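Group 1 truncated hemoglobin (Tetrahymena pyriformis, PDB 3AQ9) probably binds oxygen at a heme held in a 2/2 globin fold and may take part in nitric oxide detoxification. Local coordinates at residues V110-H113 against T114-D117; Q46-Q49 against E50-L54. The protein carries 1 engineered substitution. One frame throughout, in Å; residues are numbered along the deposited sequence.

Contact 1 (V110-H113 against T114-D117)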
# COMPACT_ATOMS: atom_id res chain seq x y z
N VAL A 110 1.06 1.24 -11.02
CA VAL A 110 0.65 -0.19 -10.86
C VAL A 110 -0.47 -0.28 -9.84
O VAL A 110 -1.52 -0.85 -10.08
CB VAL A 110 1.85 -1.09 -10.43
CG1 VAL A 110 1.33 -2.49 -10.00
CG2 VAL A 110 2.90 -1.19 -11.65
N ILE A 111 -0.26 0.34 -8.69
CA ILE A 111 -1.25 0.18 -7.57
C ILE A 111 -2.56 0.83 -7.93
O ILE A 111 -3.65 0.32 -7.55
CB ILE A 111 -0.66 0.84 -6.35
CG1 ILE A 111 0.57 0.04 -5.96
CG2 ILE A 111 -1.70 0.91 -5.09
CD1 ILE A 111 1.53 0.76 -4.95
N GLU A 112 -2.52 1.87 -8.77
CA GLU A 112 -3.77 2.60 -9.12
C GLU A 112 -4.80 1.62 -9.80
O GLU A 112 -6.02 1.79 -9.68
CB GLU A 112 -3.40 3.76 -10.09
CG GLU A 112 -4.53 4.36 -10.83
CD GLU A 112 -5.55 5.09 -9.82
OE1 GLU A 112 -6.77 5.20 -10.24
OE2 GLU A 112 -5.08 5.59 -8.79
N HIS A 113 -4.30 0.58 -10.51
CA HIS A 113 -5.26 -0.33 -11.22
C HIS A 113 -6.16 -1.07 -10.17
O HIS A 113 -7.21 -1.61 -10.62
CB HIS A 113 -4.41 -1.32 -12.02
CG HIS A 113 -3.86 -0.72 -13.26
ND1 HIS A 113 -2.53 -0.32 -13.43
CD2 HIS A 113 -4.51 -0.38 -14.39
CE1 HIS A 113 -2.38 0.19 -14.68
NE2 HIS A 113 -3.58 0.16 -15.27
N THR A 114 -5.79 -1.08 -8.89
CA THR A 114 -6.63 -1.82 -7.91
C THR A 114 -7.81 -0.98 -7.46
O THR A 114 -8.70 -1.51 -6.75
CB THR A 114 -5.87 -2.23 -6.66
OG1 THR A 114 -5.36 -1.07 -5.94
CG2 THR A 114 -4.67 -3.16 -6.99
N ARG A 115 -7.84 0.31 -7.86
CA ARG A 115 -8.91 1.21 -7.29
C ARG A 115 -10.32 0.60 -7.56
O ARG A 115 -11.17 0.51 -6.63
CB ARG A 115 -8.79 2.59 -7.90
CG ARG A 115 -9.87 3.60 -7.28
CD ARG A 115 -9.84 4.96 -8.08
NE ARG A 115 -8.51 5.65 -8.06
CZ ARG A 115 -8.20 6.68 -7.26
NH1 ARG A 115 -9.06 7.17 -6.30
NH2 ARG A 115 -6.99 7.22 -7.35
N LYS A 116 -10.59 0.20 -8.80
CA LYS A 116 -11.95 -0.26 -9.11
C LYS A 116 -12.28 -1.55 -8.38
O LYS A 116 -13.50 -1.89 -8.27
CB LYS A 116 -12.16 -0.46 -10.60
CG LYS A 116 -11.24 -1.58 -11.17
CD LYS A 116 -11.57 -1.79 -12.68
CE LYS A 116 -10.70 -3.01 -13.22
NZ LYS A 116 -11.20 -3.25 -14.60
N ASP A 117 -11.26 -2.28 -7.95
CA ASP A 117 -11.58 -3.56 -7.29
C ASP A 117 -12.03 -3.37 -5.81
O ASP A 117 -12.68 -4.27 -5.28
CB ASP A 117 -10.34 -4.49 -7.28
CG ASP A 117 -9.97 -4.88 -8.76
OD1 ASP A 117 -10.91 -5.06 -9.55
OD2 ASP A 117 -8.76 -4.73 -9.05
O HOH W 1 -8.89 0.79 -11.18
O HOH W 2 -8.16 -4.03 -11.35

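Contact 2 (Q46-Q49 against E50-L54). Engineered in segment 50-54: Glu50 (natural residue Gln). With HEM (protoporphyrin IX containing Fe), chain C.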
# COMPACT_ATOMS: atom_id res chain seq x y z
N GLN A 46 -1.59 -7.06 9.40
CA GLN A 46 -1.81 -6.23 8.25
C GLN A 46 -0.47 -5.79 7.60
O GLN A 46 -0.31 -5.79 6.35
CB GLN A 46 -2.62 -4.99 8.68
CG GLN A 46 -2.90 -4.01 7.49
CD GLN A 46 -3.80 -4.67 6.44
OE1 GLN A 46 -4.52 -5.63 6.78
NE2 GLN A 46 -3.76 -4.15 5.21
N THR A 47 0.49 -5.44 8.46
CA THR A 47 1.77 -5.04 7.88
C THR A 47 2.41 -6.23 7.09
O THR A 47 2.96 -6.07 5.99
CB THR A 47 2.74 -4.58 9.05
OG1 THR A 47 2.18 -3.37 9.57
CG2 THR A 47 4.14 -4.23 8.48
N LYS A 48 2.29 -7.43 7.63
CA LYS A 48 2.86 -8.56 6.93
C LYS A 48 2.12 -8.86 5.60
O LYS A 48 2.75 -9.02 4.51
CB LYS A 48 2.71 -9.80 7.76
CG LYS A 48 3.50 -11.00 7.16
CD LYS A 48 2.49 -12.03 6.59
CE LYS A 48 3.26 -13.41 6.65
NZ LYS A 48 3.90 -13.54 5.27
N GLN A 49 0.79 -8.88 5.63
CA GLN A 49 0.06 -9.13 4.39
C GLN A 49 0.33 -8.08 3.35
O GLN A 49 0.47 -8.33 2.14
CB GLN A 49 -1.49 -9.11 4.69
CG GLN A 49 -1.89 -10.30 5.53
CD GLN A 49 -1.53 -11.61 4.78
OE1 GLN A 49 -2.03 -11.87 3.71
NE2 GLN A 49 -0.74 -12.38 5.32
N GLU A 50 0.27 -6.82 3.76
CA GLU A 50 0.48 -5.73 2.81
C GLU A 50 1.92 -5.66 2.28
O GLU A 50 2.16 -5.36 1.10
CB GLU A 50 0.04 -4.43 3.51
CG GLU A 50 0.00 -3.27 2.61
CD GLU A 50 -1.27 -2.39 2.92
OE1 GLU A 50 -1.90 -2.45 4.09
OE2 GLU A 50 -1.33 -1.45 2.18
N THR A 51 2.87 -5.96 3.13
CA THR A 51 4.27 -6.09 2.62
C THR A 51 4.28 -7.23 1.56
O THR A 51 4.84 -7.04 0.46
CB THR A 51 5.25 -6.44 3.71
OG1 THR A 51 5.23 -5.38 4.72
CG2 THR A 51 6.71 -6.55 3.15
N ASP A 52 3.66 -8.37 1.86
CA ASP A 52 3.69 -9.45 0.81
C ASP A 52 2.95 -8.97 -0.44
O ASP A 52 3.36 -9.30 -1.56
CB ASP A 52 2.92 -10.69 1.30
CG ASP A 52 3.67 -11.46 2.42
OD1 ASP A 52 3.05 -12.32 3.08
OD2 ASP A 52 4.90 -11.28 2.60
N PHE A 53 1.84 -8.28 -0.27
CA PHE A 53 1.04 -7.87 -1.44
C PHE A 53 1.79 -6.85 -2.32
O PHE A 53 1.92 -7.03 -3.53
CB PHE A 53 -0.29 -7.21 -1.00
CG PHE A 53 -1.19 -6.98 -2.17
CD1 PHE A 53 -1.74 -8.07 -2.80
CD2 PHE A 53 -1.55 -5.66 -2.57
CE1 PHE A 53 -2.66 -7.90 -3.90
CE2 PHE A 53 -2.42 -5.48 -3.65
CZ PHE A 53 -3.01 -6.60 -4.32
N LEU A 54 2.33 -5.79 -1.71
CA LEU A 54 3.05 -4.81 -2.50
C LEU A 54 4.34 -5.39 -3.06
O LEU A 54 4.73 -5.01 -4.16
CB LEU A 54 3.36 -3.53 -1.69
CG LEU A 54 2.08 -2.79 -1.25
CD1 LEU A 54 2.62 -1.58 -0.28
CD2 LEU A 54 1.23 -2.30 -2.44
CHA HEM C . -7.08 -5.20 4.11
CHB HEM C . -8.33 -0.48 4.64
CHC HEM C . -6.61 0.46 0.23
CHD HEM C . -4.16 -3.78 0.48
C1A HEM C . -7.56 -4.00 4.62
C2A HEM C . -8.27 -3.84 5.90
C3A HEM C . -8.57 -2.56 6.04
C4A HEM C . -8.13 -1.84 4.86
CMA HEM C . -9.27 -1.81 7.18
CAA HEM C . -8.45 -5.00 6.95
CBA HEM C . -9.77 -5.50 7.56
CGA HEM C . -9.10 -6.33 8.82
O1A HEM C . -8.57 -7.48 8.57
O2A HEM C . -8.70 -5.75 9.90
C1B HEM C . -8.02 0.14 3.40
C2B HEM C . -8.49 1.48 3.10
C3B HEM C . -8.09 1.70 1.84
C4B HEM C . -7.35 0.53 1.45
CMB HEM C . -9.30 2.43 3.98
CAB HEM C . -8.40 2.97 1.03
CBB HEM C . -8.82 2.71 -0.20
C1C HEM C . -5.73 -0.60 -0.05
C2C HEM C . -4.77 -0.60 -1.13
C3C HEM C . -4.11 -1.76 -1.01
C4C HEM C . -4.60 -2.50 0.11
CMC HEM C . -4.59 0.60 -2.16
CAC HEM C . -2.90 -2.31 -1.86
CBC HEM C . -2.61 -1.78 -3.05
C1D HEM C . -4.78 -4.53 1.49
C2D HEM C . -4.34 -5.86 1.81
C3D HEM C . -5.23 -6.27 2.87
C4D HEM C . -6.10 -5.16 3.08
CMD HEM C . -3.23 -6.73 1.20
CAD HEM C . -5.19 -7.59 3.60
CBD HEM C . -5.96 -8.66 2.96
CGD HEM C . -5.72 -9.97 3.74
O1D HEM C . -5.98 -11.05 3.21
O2D HEM C . -5.51 -9.89 5.03
NA HEM C . -7.52 -2.74 4.04
NB HEM C . -7.31 -0.55 2.40
NC HEM C . -5.62 -1.74 0.68
ND HEM C . -5.83 -4.03 2.30
FE HEM C . -6.61 -2.28 2.35
O HOH W 3 0.55 -13.24 2.40
O HOH W 4 -4.83 -1.57 3.45

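Contact 1 (V110-H113 against T114-D117)
Glu112 and Arg115 meet as an i/i+3 ion pair because each chain makes a single bend toward the other: Glu112 leaves the backbone with CG opposite N and then bends at chi2 (65°), while Arg115 runs out extended and turns at chi3 (-60°). The pair spans a type I beta turn, Glu112 to Arg115, where helix 101-112 gives way to the short helix 115-118 in the C-terminal part of the globin fold. The guanidinium is presented side-on, NE to Glu112 OE1 at 2.8 Å and NH2 to Glu112 OE2 at 2.9 Å, one nitrogen for each oxygen. Carboxylate and guanidinium are twisted 37° against each other; NH2 uses the syn lone pair of OE2, whereas NE reaches OE1 on its syn side but tilted from the carboxylate plane. Arg115 NH1 is left to pair with Asp84, and Phe83 of helix 80-96 touches both Glu112 and Arg115. A methionine in place of Arg115 would probably leave the carboxylates of Glu112 and Asp84 without their shared cation and cost the turn its side-chain clasp.

Beneath this clasp the backbone bonds step back three residues: Arg115 N donates to Glu112 O (3.0 Å), and Thr114 N to Ile111 O (2.9 Å). Thr114 places OG1 between its own N and carbonyl carbon, which brings the hydroxyl to the same Ile111 O at 2.7 Å. That carbonyl is thus gripped twice by one residue, by the hydroxyl within its plane and by the amide from above it. Farther along, a water that accepts from Lys116 N lies beside the turn. A second water bridges from the turn to the residues beyond, donating to His113 O at 2.7 Å and to Asp117 OD2 at 2.5 Å.

Contact 2 (Q46-Q49 against E50-L54)
The distal wall of the heme pocket is built here by helix 43-57, the E helix of the globin fold. Gln46 and the engineered Glu50 (glutamine in nature) lie one turn apart and turn inward together. A bend at chi2 (66°) carries the Gln46 amide over the porphyrin, its NE2 3.3 Å from HEM C4D. The same NE2 donates to Glu50 OE1 at 2.8 Å, with amide and carboxylate planes almost perpendicular (89°); the position of that oxygen is less certain. Glu50 OE1 also accepts from a water that sits 2.2 Å from HEM FE, and Gln46 NE2 has a weak hydrogen bond to Tyr25 OH. Phe53 follows one turn after Gln49 and brings CE2 to 3.7 Å from HEM CAC.

On the side turned from the heme, Thr51 adds a second donor to its helical bond: N and OG1 reach Thr47 O from opposite faces of the carbonyl, OG1 at 2.7 Å. The Thr47 hydroxyl itself bonds back to Met43 O. At the surface, Lys48 bends so that NZ meets the syn lone pair of Asp52 OD1 at 2.6 Å, a salt bridge between successive turns. Gln46 and position 50, with Tyr25 nearby, probably correspond to E7, E11 and B10 of the distal network, in which a glutamine naturally holds the place of Glu50.

From the N terminus, helix 13-28, the second helix, packs against the outer flank of contact 2, which lies wholly within helix 43-57. The chain then passes through His73, the predicted proximal ligand, and helix 80-96 before reaching contact 1 at the far end of helix 101-112. The two contacts stand in series, neither nested nor crossed, and each spans neighbouring turns without closing a long loop. They nevertheless meet in space: Ile111 CD1 packs on Leu54 CD2 at 4.0 Å, and both residues line the heme pocket. Through that pair the distal E helix is joined to helix 101-112, with the heme touching both, although the centres of the two contacts lie about 16 Å apart.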